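Local structure of acetyltransferase (Thermoplasma acidophilum, 3NE7) at residues E22-T27 with R91-P96; I63-A68 with F77-I82. The protein transfers the acetyl group of acetyl-CoA to polyamines such as spermidine, releasing CoA and the acetylated product and so protecting the cell against polyamine toxicity. All coordinates share one frame; numbering follows the deposited sequence.

Contact 1: E22-T27 with R91-P96. With COA (coenzyme A), chain C; SO4 (sulfate ion), chain F.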
loop_
_atom_site.group_PDB
_atom_site.type_symbol
_atom_site.label_atom_id
_atom_site.label_comp_id
_atom_site.label_asym_id
_atom_site.label_seq_id
_atom_site.Cartn_x
_atom_site.Cartn_y
_atom_site.Cartn_z
ATOM N N GLU A 22 6.245 6.534 -9.480
ATOM C CA GLU A 22 7.599 6.890 -9.030
ATOM C C GLU A 22 8.131 5.863 -8.006
ATOM O O GLU A 22 9.271 5.453 -8.086
ATOM C CB GLU A 22 7.649 8.343 -8.516
ATOM C CG GLU A 22 8.938 8.706 -7.815
ATOM C CD GLU A 22 9.055 10.188 -7.423
ATOM O OE1 GLU A 22 8.048 10.937 -7.508
ATOM O OE2 GLU A 22 10.178 10.592 -7.030
ATOM N N SER A 23 7.284 5.389 -7.101
ATOM C CA SER A 23 7.690 4.404 -6.103
ATOM C C SER A 23 8.013 3.071 -6.768
ATOM O O SER A 23 9.033 2.450 -6.495
ATOM C CB SER A 23 6.605 4.262 -5.050
ATOM O OG SER A 23 7.059 3.600 -3.889
ATOM N N TRP A 24 7.171 2.635 -7.676
ATOM C CA TRP A 24 7.429 1.384 -8.406
ATOM C C TRP A 24 8.781 1.384 -9.132
ATOM O O TRP A 24 9.530 0.407 -9.071
ATOM C CB TRP A 24 6.312 1.135 -9.430
ATOM C CG TRP A 24 5.278 0.169 -8.958
ATOM C CD1 TRP A 24 4.300 0.403 -8.055
ATOM C CD2 TRP A 24 5.134 -1.200 -9.376
ATOM N NE1 TRP A 24 3.534 -0.740 -7.877
ATOM C CE2 TRP A 24 4.033 -1.736 -8.676
ATOM C CE3 TRP A 24 5.822 -2.012 -10.284
ATOM C CZ2 TRP A 24 3.603 -3.059 -8.843
ATOM C CZ3 TRP A 24 5.403 -3.327 -10.468
ATOM C CH2 TRP A 24 4.287 -3.840 -9.752
ATOM N N LYS A 25 9.092 2.470 -9.827
ATOM C CA LYS A 25 10.325 2.511 -10.622
ATOM C C LYS A 25 11.534 2.378 -9.720
ATOM O O LYS A 25 12.499 1.736 -10.065
ATOM C CB LYS A 25 10.439 3.804 -11.447
ATOM C CG LYS A 25 9.516 3.855 -12.668
ATOM C CD LYS A 25 9.661 5.179 -13.429
ATOM C CE LYS A 25 9.339 5.028 -14.923
ATOM N NZ LYS A 25 9.136 6.341 -15.649
ATOM N N TRP A 26 11.467 2.982 -8.544
ATOM C CA TRP A 26 12.544 2.893 -7.577
ATOM C C TRP A 26 12.604 1.528 -6.898
ATOM O O TRP A 26 13.663 0.931 -6.778
ATOM C CB TRP A 26 12.298 3.982 -6.520
ATOM C CG TRP A 26 13.319 4.101 -5.488
ATOM C CD1 TRP A 26 14.565 4.628 -5.634
ATOM C CD2 TRP A 26 13.182 3.749 -4.111
ATOM N NE1 TRP A 26 15.235 4.603 -4.420
ATOM C CE2 TRP A 26 14.404 4.084 -3.468
ATOM C CE3 TRP A 26 12.155 3.193 -3.355
ATOM C CZ2 TRP A 26 14.634 3.840 -2.115
ATOM C CZ3 TRP A 26 12.366 2.979 -1.993
ATOM C CH2 TRP A 26 13.616 3.297 -1.388
ATOM N N THR A 27 11.451 1.057 -6.429
ATOM C CA THR A 27 11.376 -0.179 -5.660
ATOM C C THR A 27 11.842 -1.406 -6.486
ATOM O O THR A 27 12.540 -2.288 -5.981
ATOM C CB THR A 27 9.893 -0.424 -5.217
ATOM O OG1 THR A 27 9.455 0.674 -4.410
ATOM C CG2 THR A 27 9.727 -1.701 -4.449
ATOM N N ARG A 91 -1.226 -2.758 -1.221
ATOM C CA ARG A 91 -0.297 -1.727 -1.684
ATOM C C ARG A 91 0.108 -0.796 -0.537
ATOM O O ARG A 91 -0.718 -0.427 0.282
ATOM C CB ARG A 91 -0.951 -0.890 -2.757
ATOM C CG ARG A 91 -1.272 -1.655 -4.018
ATOM C CD ARG A 91 -2.088 -0.829 -4.967
ATOM N NE ARG A 91 -2.314 -1.575 -6.202
ATOM C CZ ARG A 91 -3.337 -1.405 -7.049
ATOM N NH1 ARG A 91 -3.370 -2.152 -8.146
ATOM N NH2 ARG A 91 -4.325 -0.545 -6.816
ATOM N N LEU A 92 1.393 -0.467 -0.504
ATOM C CA LEU A 92 1.943 0.493 0.398
ATOM C C LEU A 92 3.179 1.047 -0.301
ATOM O O LEU A 92 4.183 0.350 -0.439
ATOM C CB LEU A 92 2.316 -0.191 1.712
ATOM C CG LEU A 92 2.971 0.625 2.815
ATOM C CD1 LEU A 92 2.202 1.901 3.138
ATOM C CD2 LEU A 92 3.177 -0.247 4.076
ATOM N N TYR A 93 3.088 2.294 -0.762
ATOM C CA TYR A 93 4.135 2.895 -1.556
ATOM C C TYR A 93 4.269 4.342 -1.115
ATOM O O TYR A 93 3.245 5.052 -0.956
ATOM C CB TYR A 93 3.796 2.815 -3.074
ATOM C CG TYR A 93 3.809 1.394 -3.636
ATOM C CD1 TYR A 93 4.996 0.775 -4.015
ATOM C CD2 TYR A 93 2.643 0.643 -3.725
ATOM C CE1 TYR A 93 5.011 -0.541 -4.487
ATOM C CE2 TYR A 93 2.648 -0.673 -4.211
ATOM C CZ TYR A 93 3.831 -1.255 -4.575
ATOM O OH TYR A 93 3.842 -2.566 -5.024
ATOM N N LEU A 94 5.517 4.797 -0.969
ATOM C CA LEU A 94 5.825 6.192 -0.691
ATOM C C LEU A 94 6.682 6.707 -1.823
ATOM O O LEU A 94 7.382 5.923 -2.423
ATOM C CB LEU A 94 6.644 6.317 0.598
ATOM C CG LEU A 94 6.103 5.729 1.908
ATOM C CD1 LEU A 94 7.054 6.104 3.099
ATOM C CD2 LEU A 94 4.699 6.197 2.204
ATOM N N LYS A 95 6.681 8.018 -2.074
ATOM C CA LYS A 95 7.684 8.621 -2.942
ATOM C C LYS A 95 9.055 8.384 -2.301
ATOM O O LYS A 95 9.216 8.651 -1.139
ATOM C CB LYS A 95 7.507 10.127 -3.036
ATOM C CG LYS A 95 6.414 10.601 -3.930
ATOM C CD LYS A 95 6.393 12.155 -4.082
ATOM C CE LYS A 95 7.739 12.699 -4.501
ATOM N NZ LYS A 95 7.568 13.714 -5.544
ATOM N N PRO A 96 10.042 7.938 -3.080
ATOM C CA PRO A 96 11.335 7.477 -2.598
ATOM C C PRO A 96 12.026 8.443 -1.586
ATOM O O PRO A 96 12.531 7.996 -0.597
ATOM C CB PRO A 96 12.133 7.310 -3.904
ATOM C CG PRO A 96 11.130 6.917 -4.876
ATOM C CD PRO A 96 9.878 7.655 -4.525
HETATM N N1A COA C . 16.351 2.213 1.944
HETATM C C2A COA C . 16.516 1.025 2.575
HETATM N N3A COA C . 15.660 0.587 3.530
HETATM C C4A COA C . 14.588 1.359 3.882
HETATM C C5A COA C . 14.407 2.659 3.199
HETATM C C6A COA C . 15.316 3.041 2.241
HETATM N N6A COA C . 15.166 4.224 1.609
HETATM N N7A COA C . 13.297 3.201 3.701
HETATM C C8A COA C . 12.803 2.353 4.635
HETATM N N9A COA C . 13.557 1.250 4.751
HETATM C C1B COA C . 13.251 0.103 5.639
HETATM C C2B COA C . 14.417 -0.349 6.508
HETATM O O2B COA C . 14.261 -1.749 6.817
HETATM C C3B COA C . 14.249 0.601 7.684
HETATM O O3B COA C . 14.825 0.211 8.897
HETATM P P3B COA C . 16.302 0.686 9.321
HETATM O O7A COA C . 16.155 2.023 10.047
HETATM O O8A COA C . 17.121 0.733 8.071
HETATM O O9A COA C . 16.672 -0.420 10.238
HETATM C C4B COA C . 12.751 0.744 7.823
HETATM O O4B COA C . 12.202 0.463 6.539
HETATM C C5B COA C . 12.359 2.150 8.276
HETATM O O5B COA C . 10.954 2.151 8.575
HETATM P P1A COA C . 10.006 3.350 8.200
HETATM O O1A COA C . 10.759 4.654 8.241
HETATM O O2A COA C . 8.822 3.141 9.064
HETATM O O3A COA C . 9.667 2.966 6.675
HETATM P P2A COA C . 8.955 3.876 5.553
HETATM O O4A COA C . 10.006 4.139 4.468
HETATM O O5A COA C . 8.264 5.076 6.197
HETATM O O6A COA C . 7.878 2.896 4.883
HETATM C CBP COA C . 7.978 1.413 2.945
HETATM C CCP COA C . 8.311 1.592 4.400
HETATM C CDP COA C . 8.243 -0.042 2.506
HETATM C CEP COA C . 6.521 1.710 2.758
HETATM C CAP COA C . 8.721 2.483 2.125
HETATM O OAP COA C . 10.119 2.392 2.401
HETATM C C9P COA C . 8.425 2.321 0.637
HETATM O O9P COA C . 7.464 2.900 0.137
HETATM N N8P COA C . 9.205 1.513 -0.071
HETATM C C7P COA C . 9.099 1.222 -1.505
HETATM C C6P COA C . 7.841 0.412 -1.857
HETATM C C5P COA C . 7.753 -0.914 -1.122
HETATM O O5P COA C . 8.744 -1.646 -0.999
HETATM N N4P COA C . 6.545 -1.193 -0.642
HETATM C C3P COA C . 6.003 -2.289 0.161
HETATM C C2P COA C . 6.102 -3.586 -0.621
HETATM S S1P COA C . 5.015 -3.546 -2.056
HETATM S S SO4 F . -0.384 -4.622 -7.621
HETATM O O1 SO4 F . -1.045 -4.400 -8.895
HETATM O O2 SO4 F . 0.381 -5.833 -7.793
HETATM O O3 SO4 F . 0.457 -3.463 -7.220
HETATM O O4 SO4 F . -1.369 -4.762 -6.558
#

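Contact 2: I63-A68 with F77-I82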
loop_
_atom_site.group_PDB
_atom_site.type_symbol
_atom_site.label_atom_id
_atom_site.label_comp_id
_atom_site.label_asym_id
_atom_site.label_seq_id
_atom_site.Cartn_x
_atom_site.Cartn_y
_atom_site.Cartn_z
ATOM N N ILE A 63 -12.724 -2.234 0.478
ATOM C CA ILE A 63 -11.435 -1.622 0.293
ATOM C C ILE A 63 -11.248 -0.510 1.348
ATOM O O ILE A 63 -12.190 0.187 1.707
ATOM C CB ILE A 63 -11.298 -1.020 -1.120
ATOM C CG1 ILE A 63 -11.404 -2.100 -2.211
ATOM C CG2 ILE A 63 -9.971 -0.246 -1.238
ATOM C CD1 ILE A 63 -10.183 -2.957 -2.427
ATOM N N LEU A 64 -10.039 -0.380 1.862
ATOM C CA LEU A 64 -9.632 0.783 2.650
ATOM C C LEU A 64 -8.446 1.405 1.929
ATOM O O LEU A 64 -7.469 0.706 1.701
ATOM C CB LEU A 64 -9.169 0.382 4.059
ATOM C CG LEU A 64 -8.738 1.610 4.890
ATOM C CD1 LEU A 64 -9.925 2.534 5.208
ATOM C CD2 LEU A 64 -8.036 1.183 6.146
ATOM N N PHE A 65 -8.530 2.691 1.588
ATOM C CA PHE A 65 -7.530 3.327 0.740
ATOM C C PHE A 65 -7.127 4.673 1.353
ATOM O O PHE A 65 -7.889 5.625 1.316
ATOM C CB PHE A 65 -8.110 3.517 -0.650
ATOM C CG PHE A 65 -7.106 3.460 -1.770
ATOM C CD1 PHE A 65 -5.735 3.688 -1.558
ATOM C CD2 PHE A 65 -7.534 3.188 -3.057
ATOM C CE1 PHE A 65 -4.836 3.633 -2.608
ATOM C CE2 PHE A 65 -6.639 3.117 -4.110
ATOM C CZ PHE A 65 -5.294 3.337 -3.892
ATOM N N LEU A 66 -5.942 4.733 1.977
ATOM C CA LEU A 66 -5.538 5.941 2.709
ATOM C C LEU A 66 -4.319 6.551 2.052
ATOM O O LEU A 66 -3.519 5.842 1.439
ATOM C CB LEU A 66 -5.205 5.658 4.185
ATOM C CG LEU A 66 -6.195 4.945 5.134
ATOM C CD1 LEU A 66 -5.509 4.636 6.464
ATOM C CD2 LEU A 66 -7.498 5.728 5.385
ATOM N N GLY A 67 -4.196 7.871 2.204
ATOM C CA GLY A 67 -3.023 8.617 1.820
ATOM C C GLY A 67 -2.355 9.416 2.931
ATOM O O GLY A 67 -2.973 9.840 3.946
ATOM N N ALA A 68 -1.063 9.612 2.708
ATOM C CA ALA A 68 -0.207 10.432 3.521
ATOM C C ALA A 68 -0.004 11.694 2.730
ATOM O O ALA A 68 0.465 11.637 1.611
ATOM C CB ALA A 68 1.157 9.719 3.762
ATOM N N PHE A 77 0.768 6.125 -0.011
ATOM C CA PHE A 77 -0.504 5.533 0.232
ATOM C C PHE A 77 -0.454 4.067 0.673
ATOM O O PHE A 77 0.528 3.365 0.466
ATOM C CB PHE A 77 -1.366 5.658 -1.043
ATOM C CG PHE A 77 -0.775 4.954 -2.251
ATOM C CD1 PHE A 77 0.090 5.614 -3.103
ATOM C CD2 PHE A 77 -1.089 3.653 -2.529
ATOM C CE1 PHE A 77 0.631 4.982 -4.207
ATOM C CE2 PHE A 77 -0.549 3.012 -3.645
ATOM C CZ PHE A 77 0.312 3.695 -4.479
ATOM N N ILE A 78 -1.577 3.624 1.236
ATOM C CA ILE A 78 -1.774 2.254 1.643
ATOM C C ILE A 78 -3.182 1.862 1.207
ATOM O O ILE A 78 -4.124 2.677 1.257
ATOM C CB ILE A 78 -1.589 2.077 3.186
ATOM C CG1 ILE A 78 -1.507 0.595 3.552
ATOM C CG2 ILE A 78 -2.707 2.802 3.947
ATOM C CD1 ILE A 78 -1.228 0.315 5.089
ATOM N N GLU A 79 -3.300 0.619 0.745
ATOM C CA GLU A 79 -4.551 0.088 0.323
ATOM C C GLU A 79 -4.722 -1.332 0.810
ATOM O O GLU A 79 -3.858 -2.171 0.600
ATOM C CB GLU A 79 -4.649 0.100 -1.206
ATOM C CG GLU A 79 -6.008 -0.319 -1.737
ATOM C CD GLU A 79 -6.060 -0.426 -3.264
ATOM O OE1 GLU A 79 -4.996 -0.252 -3.920
ATOM O OE2 GLU A 79 -7.176 -0.657 -3.817
ATOM N N LEU A 80 -5.868 -1.571 1.441
ATOM C CA LEU A 80 -6.238 -2.856 1.993
ATOM C C LEU A 80 -7.522 -3.365 1.337
ATOM O O LEU A 80 -8.389 -2.582 0.929
ATOM C CB LEU A 80 -6.463 -2.741 3.518
ATOM C CG LEU A 80 -5.203 -2.756 4.406
ATOM C CD1 LEU A 80 -4.380 -1.539 4.261
ATOM C CD2 LEU A 80 -5.646 -2.884 5.837
ATOM N N LYS A 81 -7.608 -4.694 1.253
ATOM C CA LYS A 81 -8.740 -5.395 0.718
ATOM C C LYS A 81 -9.212 -6.277 1.858
ATOM O O LYS A 81 -8.401 -6.994 2.469
ATOM C CB LYS A 81 -8.326 -6.261 -0.478
ATOM C CG LYS A 81 -9.516 -6.869 -1.217
ATOM C CD LYS A 81 -9.118 -7.338 -2.596
ATOM C CE LYS A 81 -10.294 -7.559 -3.453
ATOM N NZ LYS A 81 -9.934 -8.517 -4.546
ATOM N N ILE A 82 -10.503 -6.206 2.158
ATOM C CA ILE A 82 -11.089 -6.950 3.260
ATOM C C ILE A 82 -11.970 -8.002 2.645
ATOM O O ILE A 82 -12.792 -7.685 1.815
ATOM C CB ILE A 82 -12.047 -6.088 4.125
ATOM C CG1 ILE A 82 -11.436 -4.774 4.662
ATOM C CG2 ILE A 82 -12.537 -6.903 5.311
ATOM C CD1 ILE A 82 -10.129 -4.261 4.038
#

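Contact 1: E22-T27 with R91-P96
With chi1 at -165°, Ser-23 turns OG away from its backbone N and toward strand 86-94, where OG donates to Leu-94 O at 2.8 Å, from above the carbonyl plane. Tyr-93 has CG opposite its carbonyl carbon (chi1 -68°), which directs the phenol toward helix 13-27. One face of that phenol receives the five-membered ring of Trp-24 in an offset stack, centroids 4.6 Å apart and planes 30° from parallel, while Ser-23 OG sits at the phenol edge. Both polar groups are hydrogen-bonded outside the two segments, Trp-24 NE1 to Tyr-45 OH and Tyr-93 OH to Tyr-28 OH. The axes of segments 22-27 and 91-94 run nearly perpendicular, 7.9 Å apart at closest approach, and helix and strand together frame the acetyl-CoA site of the GNAT fold. Strand 91-94 grips the pantetheine arm through its backbone: Leu-92 O accepts from COA N4P at 2.8 Å and Leu-94 N donates to COA O9P at 2.9 Å. Tyr-93 OH lies 3.3 Å from the thiol sulfur, COA S1P. Beyond the strand, Pro-96 runs alongside Trp-26 in the opposite sense and sets CB over the indole face, 3.7 Å from the centroid of the five-membered ring, a CH-pi contact; adenine N6A of COA lies at the indole edge. Glu-22 lays CG against Pro-96 CD, and its OE1 meets Lys-95 NZ at 3.4 Å in a weak salt bridge.

Contact 2: I63-A68 with F77-I82
The beta hairpin of strands 63-70 and 73-83, part of the mixed GNAT sheet, supplies this buried antiparallel contact. Leu-64 pairs with Leu-80 and Leu-66 with Ile-78 as hydrogen-bonded pairs, giving four backbone bonds; Leu-80 N to Leu-64 O, at 2.8 Å, is the straightest at the hydrogen. Ile-63, Phe-65 and Gly-67 face Lys-81, Glu-79 and Phe-77 in non-hydrogen-bonded pairs.

The two sheet faces differ in chemistry. Leu-64, Leu-66, Ile-78 and Leu-80 form an aliphatic face on which Leu-66 CB touches Ile-78 CG2 at 3.8 Å, and helix 103-117 covers Ile-78 and Leu-80. On the other face Glu-79, extended with CG opposite its backbone N (chi1 -174°), passes over the Phe-65 ring: CG stands 3.9 Å from the ring centroid, only 8° off the normal, and the carboxylate stacks with its plane 7° from that of the ring. Phe-77 CD2 meets the edge of the same ring at Phe-65 CE1, 3.7 Å away, and both phenyl rings pack on Leu-16 of helix 13-27. With an alanine in place of Phe-65, the Glu-79 carboxylate would probably lose the flat surface it lies on, and a gap would open beside Phe-77.

The buried Glu-79 carboxylate probably depends on the salt bridge from Arg-91 NH2 to its OE1 to balance its charge. The same NH2 is also salt-bridged to Glu-53, so one guanidinium nitrogen serves two acids whose oxygens lie close together, while the Phe-65 face holds the Glu-79 carboxylate flat.

From the N terminus, helix 13-27 comes first, and its C-terminal residues 22-27 meet strand 86-94: contact 1 closes a loop with 63 residues between its segments. Contact 2 is nested wholly inside that loop, closing a short hairpin with eight residues between 63-68 and 77-82. Strand 73-83 then leads directly into strand 86-94, its neighbour in the sheet, so the contacts, with centres about 15 Å apart, meet where these two neighbouring strands pair. Phe-77 N and Tyr-93 O, 2.9 Å apart, probably form a hydrogen bond, and Leu-92 CD1 packs on Phe-77 O. Contact 2 thus joins strands within the sheet, whereas contact 1 ties a covering helix to it at the coenzyme.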